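Local coordinates for protein 1,4-dihydroxy-6-naphtoate synthase (Archaeoglobus fulgidus, PDB 1ZBM) that probably converts cyclic dehypoxanthine futalosine into 1,4-dihydroxy-6-naphthoate and dihydroxyacetone, a step in the biosynthesis of menaquinone, at residues E217-E220 with Y221-Y225; R231-A234 with K235-A238; N243-Y247 with N248-S252. One frame throughout, in Å; residues are numbered along the deposited sequence.

Contact 1 of 3, residues E217-E220 with Y221-Y225; sequences EAIE and YAMKY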
loop_
_atom_site.group_PDB
_atom_site.type_symbol
_atom_site.label_atom_id
_atom_site.label_comp_id
_atom_site.label_asym_id
_atom_site.label_seq_id
_atom_site.Cartn_x
_atom_site.Cartn_y
_atom_site.Cartn_z
ATOM N N GLU A 217 7.268 -14.026 15.331
ATOM C CA GLU A 217 7.334 -15.130 14.399
ATOM C C GLU A 217 7.060 -14.628 12.975
ATOM O O GLU A 217 7.869 -14.831 12.067
ATOM C CB GLU A 217 6.315 -16.202 14.778
ATOM C CG GLU A 217 6.508 -17.512 14.033
ATOM C CD GLU A 217 5.347 -18.462 14.222
ATOM O OE1 GLU A 217 4.795 -18.509 15.340
ATOM O OE2 GLU A 217 4.997 -19.179 13.256
ATOM N N ALA A 218 5.923 -13.965 12.780
ATOM C CA ALA A 218 5.566 -13.449 11.461
ATOM C C ALA A 218 6.603 -12.466 10.908
ATOM O O ALA A 218 6.906 -12.475 9.716
ATOM C CB ALA A 218 4.189 -12.790 11.511
ATOM N N ILE A 219 7.154 -11.628 11.777
ATOM C CA ILE A 219 8.143 -10.643 11.364
ATOM C C ILE A 219 9.460 -11.303 10.960
ATOM O O ILE A 219 10.203 -10.777 10.134
ATOM C CB ILE A 219 8.409 -9.640 12.510
ATOM C CG1 ILE A 219 8.476 -8.213 11.959
ATOM C CG2 ILE A 219 9.702 -10.002 13.258
ATOM C CD1 ILE A 219 9.573 -7.978 10.976
ATOM N N GLU A 220 9.749 -12.459 11.549
ATOM C CA GLU A 220 10.985 -13.185 11.258
ATOM C C GLU A 220 11.094 -13.508 9.771
ATOM O O GLU A 220 12.119 -13.256 9.142
ATOM C CB GLU A 220 11.037 -14.485 12.060
ATOM C CG GLU A 220 12.378 -15.203 11.973
ATOM C CD GLU A 220 13.507 -14.366 12.538
ATOM O OE1 GLU A 220 13.370 -13.870 13.686
ATOM O OE2 GLU A 220 14.537 -14.192 11.838
ATOM N N TYR A 221 10.036 -14.086 9.219
ATOM C CA TYR A 221 10.026 -14.426 7.808
ATOM C C TYR A 221 9.992 -13.147 6.966
ATOM O O TYR A 221 10.677 -13.042 5.951
ATOM C CB TYR A 221 8.804 -15.279 7.489
ATOM C CG TYR A 221 8.591 -15.504 6.012
ATOM C CD1 TYR A 221 9.398 -16.391 5.300
ATOM C CD2 TYR A 221 7.597 -14.813 5.322
ATOM C CE1 TYR A 221 9.223 -16.588 3.933
ATOM C CE2 TYR A 221 7.409 -14.999 3.953
ATOM C CZ TYR A 221 8.225 -15.886 3.264
ATOM O OH TYR A 221 8.061 -16.076 1.913
ATOM N N ALA A 222 9.197 -12.176 7.405
ATOM C CA ALA A 222 9.044 -10.912 6.699
ATOM C C ALA A 222 10.363 -10.201 6.487
ATOM O O ALA A 222 10.501 -9.383 5.573
ATOM C CB ALA A 222 8.091 -10.000 7.467
HETATM N N MSE A 223 11.333 -10.502 7.340
HETATM C CA MSE A 223 12.641 -9.875 7.242
HETATM C C MSE A 223 13.232 -9.972 5.835
HETATM O O MSE A 223 14.016 -9.115 5.434
HETATM C CB MSE A 223 13.602 -10.495 8.271
HETATM C CG MSE A 223 13.243 -10.185 9.728
HETATM SE SE MSE A 223 13.142 -8.279 10.109
HETATM C CE MSE A 223 14.991 -7.805 9.819
ATOM N N LYS A 224 12.860 -10.996 5.074
ATOM C CA LYS A 224 13.404 -11.114 3.719
ATOM C C LYS A 224 13.134 -9.857 2.871
ATOM O O LYS A 224 13.767 -9.649 1.835
ATOM C CB LYS A 224 12.841 -12.347 3.013
ATOM C CG LYS A 224 11.347 -12.342 2.889
ATOM C CD LYS A 224 10.845 -13.673 2.404
ATOM C CE LYS A 224 11.377 -13.993 1.026
ATOM N NZ LYS A 224 10.634 -15.166 0.514
ATOM N N TYR A 225 12.206 -9.021 3.322
ATOM C CA TYR A 225 11.883 -7.792 2.611
ATOM C C TYR A 225 12.125 -6.561 3.478
ATOM O O TYR A 225 11.693 -5.462 3.132
ATOM C CB TYR A 225 10.426 -7.808 2.148
ATOM C CG TYR A 225 10.091 -8.944 1.214
ATOM C CD1 TYR A 225 10.827 -9.159 0.051
ATOM C CD2 TYR A 225 9.030 -9.804 1.484
ATOM C CE1 TYR A 225 10.511 -10.202 -0.817
ATOM C CE2 TYR A 225 8.712 -10.847 0.618
ATOM C CZ TYR A 225 9.459 -11.035 -0.527
ATOM O OH TYR A 225 9.146 -12.057 -1.393
#
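Ile219 and Met223, one helical turn apart, make the main side-chain contact here. The CD1 methyl of Ile219 lies 3.7 Å from the selenium atom SE of Met223, which is a selenomethionine. Ile219 CD1 also comes within 4.3 Å of Ala222 CB, a looser apolar touch. The Met223 chain is folded at chi2 and chi3. Its CG sits beside the backbone N (chi1 -68°), and this keeps the start of the chain close to the preceding turn: Met223 CG is 3.1 Å from Ile219 O. The backbone beneath is the last part of helix 215-222, in a protein whose family belongs to the periplasmic-binding-protein clan. Ala222 N donates to Ala218 O at 3.3 Å, a regular i to i+4 bond. At Met223 the pattern changes. Met223 N is shared between two weak bonds, one to Ile219 O at 3.0 Å and one to Glu220 O at 3.4 Å. The chain then continues as a 3-10 segment at 223-224. On another side of the helix the Tyr221 ring has Lys224 CD over one face, offset toward the rim, and meets His31 edge-to-face. Further out, Ile219 and Met223 both pack on Ala234 of helix 231-241, while Ala218 and Ala222 lie against helix 20-30. Glu217 OE2 is hydrogen-bonded to Tyr27 OH, and Glu220 OE2 forms a salt bridge with Arg231 NH1.

Contact 2 of 3, residues R231-A234 with K235-A238; sequences RERA and KRFA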
loop_
_atom_site.group_PDB
_atom_site.type_symbol
_atom_site.label_atom_id
_atom_site.label_comp_id
_atom_site.label_asym_id
_atom_site.label_seq_id
_atom_site.Cartn_x
_atom_site.Cartn_y
_atom_site.Cartn_z
ATOM N N ARG A 231 14.990 -5.656 13.314
ATOM C CA ARG A 231 13.738 -6.305 13.725
ATOM C C ARG A 231 12.698 -5.394 14.377
ATOM O O ARG A 231 11.501 -5.510 14.107
ATOM C CB ARG A 231 14.044 -7.489 14.658
ATOM C CG ARG A 231 14.252 -8.787 13.890
ATOM C CD ARG A 231 15.124 -9.819 14.606
ATOM N NE ARG A 231 15.424 -10.929 13.692
ATOM C CZ ARG A 231 16.504 -11.005 12.914
ATOM N NH1 ARG A 231 16.672 -12.048 12.105
ATOM N NH2 ARG A 231 17.438 -10.063 12.975
ATOM N N GLU A 232 13.156 -4.480 15.222
ATOM C CA GLU A 232 12.237 -3.584 15.900
ATOM C C GLU A 232 11.584 -2.608 14.940
ATOM O O GLU A 232 10.368 -2.400 14.966
ATOM C CB GLU A 232 12.969 -2.817 17.002
ATOM C CG GLU A 232 13.306 -3.684 18.208
ATOM C CD GLU A 232 12.089 -4.454 18.727
ATOM O OE1 GLU A 232 11.995 -5.673 18.454
ATOM O OE2 GLU A 232 11.223 -3.828 19.385
ATOM N N ARG A 233 12.408 -2.006 14.094
ATOM C CA ARG A 233 11.937 -1.034 13.123
ATOM C C ARG A 233 10.968 -1.700 12.144
ATOM O O ARG A 233 9.979 -1.097 11.725
ATOM C CB ARG A 233 13.134 -0.454 12.371
ATOM C CG ARG A 233 13.004 1.012 12.047
ATOM C CD ARG A 233 13.999 1.827 12.850
ATOM N NE ARG A 233 14.621 2.837 11.997
ATOM C CZ ARG A 233 15.637 3.606 12.361
ATOM N NH1 ARG A 233 16.161 3.489 13.578
ATOM N NH2 ARG A 233 16.127 4.485 11.501
ATOM N N ALA A 234 11.253 -2.947 11.786
ATOM C CA ALA A 234 10.393 -3.682 10.865
ATOM C C ALA A 234 9.040 -4.003 11.514
ATOM O O ALA A 234 7.991 -3.880 10.875
ATOM C CB ALA A 234 11.078 -4.962 10.412
ATOM N N LYS A 235 9.063 -4.414 12.779
ATOM C CA LYS A 235 7.832 -4.733 13.491
ATOM C C LYS A 235 6.973 -3.476 13.548
ATOM O O LYS A 235 5.766 -3.510 13.295
ATOM C CB LYS A 235 8.133 -5.205 14.917
ATOM C CG LYS A 235 7.585 -6.583 15.264
ATOM C CD LYS A 235 7.891 -6.948 16.709
ATOM C CE LYS A 235 9.388 -6.956 16.973
ATOM N NZ LYS A 235 9.716 -7.196 18.410
ATOM N N ARG A 236 7.613 -2.359 13.879
ATOM C CA ARG A 236 6.932 -1.072 13.976
ATOM C C ARG A 236 6.269 -0.711 12.645
ATOM O O ARG A 236 5.121 -0.274 12.623
ATOM C CB ARG A 236 7.942 0.008 14.385
ATOM C CG ARG A 236 7.400 1.432 14.444
ATOM C CD ARG A 236 8.547 2.410 14.734
ATOM N NE ARG A 236 8.330 3.729 14.136
ATOM C CZ ARG A 236 9.303 4.597 13.873
ATOM N NH1 ARG A 236 9.018 5.772 13.326
ATOM N NH2 ARG A 236 10.565 4.287 14.151
ATOM N N PHE A 237 6.991 -0.904 11.541
ATOM C CA PHE A 237 6.464 -0.596 10.212
ATOM C C PHE A 237 5.281 -1.487 9.861
ATOM O O PHE A 237 4.235 -1.013 9.405
ATOM C CB PHE A 237 7.548 -0.775 9.140
ATOM C CG PHE A 237 7.088 -0.420 7.748
ATOM C CD1 PHE A 237 6.828 0.907 7.408
ATOM C CD2 PHE A 237 6.912 -1.409 6.784
ATOM C CE1 PHE A 237 6.399 1.244 6.133
ATOM C CE2 PHE A 237 6.482 -1.085 5.506
ATOM C CZ PHE A 237 6.226 0.249 5.178
ATOM N N ALA A 238 5.457 -2.784 10.061
ATOM C CA ALA A 238 4.401 -3.735 9.761
ATOM C C ALA A 238 3.169 -3.454 10.614
ATOM O O ALA A 238 2.052 -3.470 10.109
ATOM C CB ALA A 238 4.893 -5.157 10.000
#
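Glu232 and Lys235 run alongside each other in the same direction, joined at their ends by an i to i+3 salt bridge. Both belong to the first turns of helix 231-241. Lys235 NZ meets Glu232 OE1 at 2.7 Å, on the syn side and 17° out of the carboxylate plane. Each chain bends to allow this. Glu232 turns at chi2 (-51°), and Lys235 runs extended before it turns at chi3. Lys235 NZ has a second anionic partner, Asp216 OD1, so two carboxylates hold the ammonium group and probably stabilise its charge. Arg233 and Arg236 leave the helix on a different side. The CD of Arg233 approaches the Arg236 guanidinium obliquely, with 4.4 Å between Arg233 CD and Arg236 NH2. The charged end of Arg233 is paired with Asp160. Phe237 carries its ring away from the 231-234 turn. The side chain of Phe237 comes to about 5 Å from that of His152, the predicted proton acceptor. The backbone bonds are regular i to i+4, and the last of them is close to straight: Ala238 N donates to Ala234 O at 2.9 Å, with 172° at the hydrogen.

Contact 3 of 3, residues N243-Y247 with N248-S252; sequences NDYTY and NMPES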
loop_
_atom_site.group_PDB
_atom_site.type_symbol
_atom_site.label_atom_id
_atom_site.label_comp_id
_atom_site.label_asym_id
_atom_site.label_seq_id
_atom_site.Cartn_x
_atom_site.Cartn_y
_atom_site.Cartn_z
ATOM N N ASN A 243 -3.133 -3.766 11.104
ATOM C CA ASN A 243 -3.834 -3.689 12.388
ATOM C C ASN A 243 -5.344 -3.815 12.208
ATOM O O ASN A 243 -5.804 -4.455 11.266
ATOM C CB ASN A 243 -3.519 -2.365 13.076
ATOM C CG ASN A 243 -3.530 -1.200 12.107
ATOM O OD1 ASN A 243 -4.270 -1.205 11.113
ATOM N ND2 ASN A 243 -2.717 -0.188 12.390
ATOM N N ASP A 244 -6.112 -3.204 13.108
ATOM C CA ASP A 244 -7.575 -3.258 13.034
ATOM C C ASP A 244 -8.145 -2.960 11.649
ATOM O O ASP A 244 -9.010 -3.686 11.161
ATOM C CB ASP A 244 -8.218 -2.270 14.014
ATOM C CG ASP A 244 -8.202 -2.765 15.424
ATOM O OD1 ASP A 244 -8.682 -3.905 15.668
ATOM O OD2 ASP A 244 -7.721 -2.015 16.316
ATOM N N TYR A 245 -7.677 -1.875 11.040
ATOM C CA TYR A 245 -8.165 -1.463 9.731
ATOM C C TYR A 245 -7.937 -2.540 8.678
ATOM O O TYR A 245 -8.739 -2.703 7.750
ATOM C CB TYR A 245 -7.482 -0.174 9.268
ATOM C CG TYR A 245 -7.700 1.033 10.154
ATOM C CD1 TYR A 245 -8.970 1.363 10.628
ATOM C CD2 TYR A 245 -6.642 1.874 10.486
ATOM C CE1 TYR A 245 -9.177 2.502 11.408
ATOM C CE2 TYR A 245 -6.842 3.013 11.262
ATOM C CZ TYR A 245 -8.108 3.319 11.718
ATOM O OH TYR A 245 -8.304 4.447 12.491
ATOM N N THR A 246 -6.834 -3.266 8.821
ATOM C CA THR A 246 -6.482 -4.330 7.894
ATOM C C THR A 246 -7.371 -5.543 8.150
ATOM O O THR A 246 -7.773 -6.238 7.216
ATOM C CB THR A 246 -5.005 -4.753 8.073
ATOM O OG1 THR A 246 -4.204 -3.593 8.330
ATOM C CG2 THR A 246 -4.479 -5.444 6.808
ATOM N N TYR A 247 -7.693 -5.795 9.417
ATOM C CA TYR A 247 -8.529 -6.942 9.737
ATOM C C TYR A 247 -9.944 -6.780 9.197
ATOM O O TYR A 247 -10.537 -7.743 8.714
ATOM C CB TYR A 247 -8.586 -7.175 11.245
ATOM C CG TYR A 247 -9.326 -8.439 11.615
ATOM C CD1 TYR A 247 -8.708 -9.688 11.529
ATOM C CD2 TYR A 247 -10.653 -8.390 12.045
ATOM C CE1 TYR A 247 -9.392 -10.854 11.869
ATOM C CE2 TYR A 247 -11.344 -9.546 12.383
ATOM C CZ TYR A 247 -10.707 -10.776 12.297
ATOM O OH TYR A 247 -11.391 -11.906 12.663
ATOM N N ASN A 248 -10.476 -5.562 9.284
ATOM C CA ASN A 248 -11.825 -5.252 8.802
ATOM C C ASN A 248 -11.937 -3.744 8.539
ATOM O O ASN A 248 -11.800 -2.936 9.458
ATOM C CB ASN A 248 -12.863 -5.672 9.854
ATOM C CG ASN A 248 -14.290 -5.568 9.347
ATOM O OD1 ASN A 248 -14.628 -6.140 8.315
ATOM N ND2 ASN A 248 -15.136 -4.850 10.074
HETATM N N MSE A 249 -12.192 -3.361 7.295
HETATM C CA MSE A 249 -12.301 -1.940 6.974
HETATM C C MSE A 249 -13.519 -1.320 7.666
HETATM O O MSE A 249 -14.654 -1.660 7.356
HETATM C CB MSE A 249 -12.412 -1.750 5.462
HETATM C CG MSE A 249 -12.148 -0.337 4.989
HETATM SE SE MSE A 249 -12.344 -0.210 3.070
HETATM C CE MSE A 249 -10.632 -0.970 2.570
ATOM N N PRO A 250 -13.296 -0.398 8.621
ATOM C CA PRO A 250 -14.415 0.237 9.331
ATOM C C PRO A 250 -15.146 1.256 8.467
ATOM O O PRO A 250 -14.670 1.617 7.386
ATOM C CB PRO A 250 -13.736 0.870 10.538
ATOM C CG PRO A 250 -12.405 1.296 9.975
ATOM C CD PRO A 250 -11.999 0.068 9.152
ATOM N N GLU A 251 -16.293 1.732 8.945
ATOM C CA GLU A 251 -17.077 2.709 8.191
ATOM C C GLU A 251 -16.309 3.987 7.865
ATOM O O GLU A 251 -16.467 4.534 6.778
ATOM C CB GLU A 251 -18.379 3.053 8.945
ATOM C CG GLU A 251 -19.355 1.882 9.082
ATOM C CD GLU A 251 -19.023 0.949 10.241
ATOM O OE1 GLU A 251 -17.817 0.754 10.531
ATOM O OE2 GLU A 251 -19.972 0.406 10.861
ATOM N N SER A 252 -15.470 4.448 8.791
ATOM C CA SER A 252 -14.695 5.672 8.592
ATOM C C SER A 252 -13.773 5.586 7.386
ATOM O O SER A 252 -13.620 6.559 6.646
ATOM C CB SER A 252 -13.884 6.017 9.856
ATOM O OG SER A 252 -12.898 5.039 10.147
#
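Tyr245 swings its CG to the side of its own backbone N (chi1 -61°), which carries the ring to Pro250, five residues on. Tyr247 takes the other course, with CG beside its carbonyl carbon (chi1 -174°), and its ring lies next to Asn248. The Tyr245 ring receives the proline at its edge, near the ring plane. Tyr245 CD1 is 3.5 Å from Pro250 CG and 3.6 Å from Pro250 CD, and the tyrosine side chain lies roughly perpendicular to that of the proline. The hydroxyl of Tyr245 is hydrogen-bonded to Asp87 OD2. Around Tyr247 the contact is looser. Tyr247 CD2 comes within 4.1 Å of Asn248 CB, and the ring and amide planes stand 70° apart. Asn248 OD1 has a weak hydrogen bond from Arg205, whose NE also binds Tyr247 O. The residues form a link between two helices: the short helix 244-247 ends, Asn248 leaves helical geometry, and Pro250 takes the N-cap position of helix 251-265. Asn248 N still donates to Asp244 O at 3.0 Å, and this bond closes the last turn. At the other end, Asn243 is the N-cap residue. Asn243 N donates to Thr246 OG1 at 3.0 Å, and Asn243 O accepts from Tyr247 N at 3.0 Å. The same Thr246 hydroxyl also has the carbonyl oxygens of Tyr241 and Ala83 as partners, which probably share its one proton. The selenomethionine Met249 turns away from the 243-247 turn and packs on Ile78 and Ala83 of strand 76-86, while its backbone is hydrogen-bonded to Ser80.

In the fold
The three contacts come in series along the C-terminal part of the chain. Contacts 1 and 2 lie on consecutive helices, 215-222 and 231-241, with centres about 10 Å apart. They touch directly, for instance where Ile219 CG1 is 3.8 Å from Lys235 CG. Contact 3 follows, joining helix 244-247 to helix 251-265. Its centre is about 20 Å from that of contact 2 and about 23 Å from that of contact 1, and it touches neither. Helix 20-30 borders contacts 1 and 2, whereas contact 3 rests on strand 76-86. Helix 231-241 thus connects the contact 1 helix with the predicted active site at His152. In contact 3, the Met249 side chain lies about 10 Å from that of Thr114, a predicted substrate-binding residue.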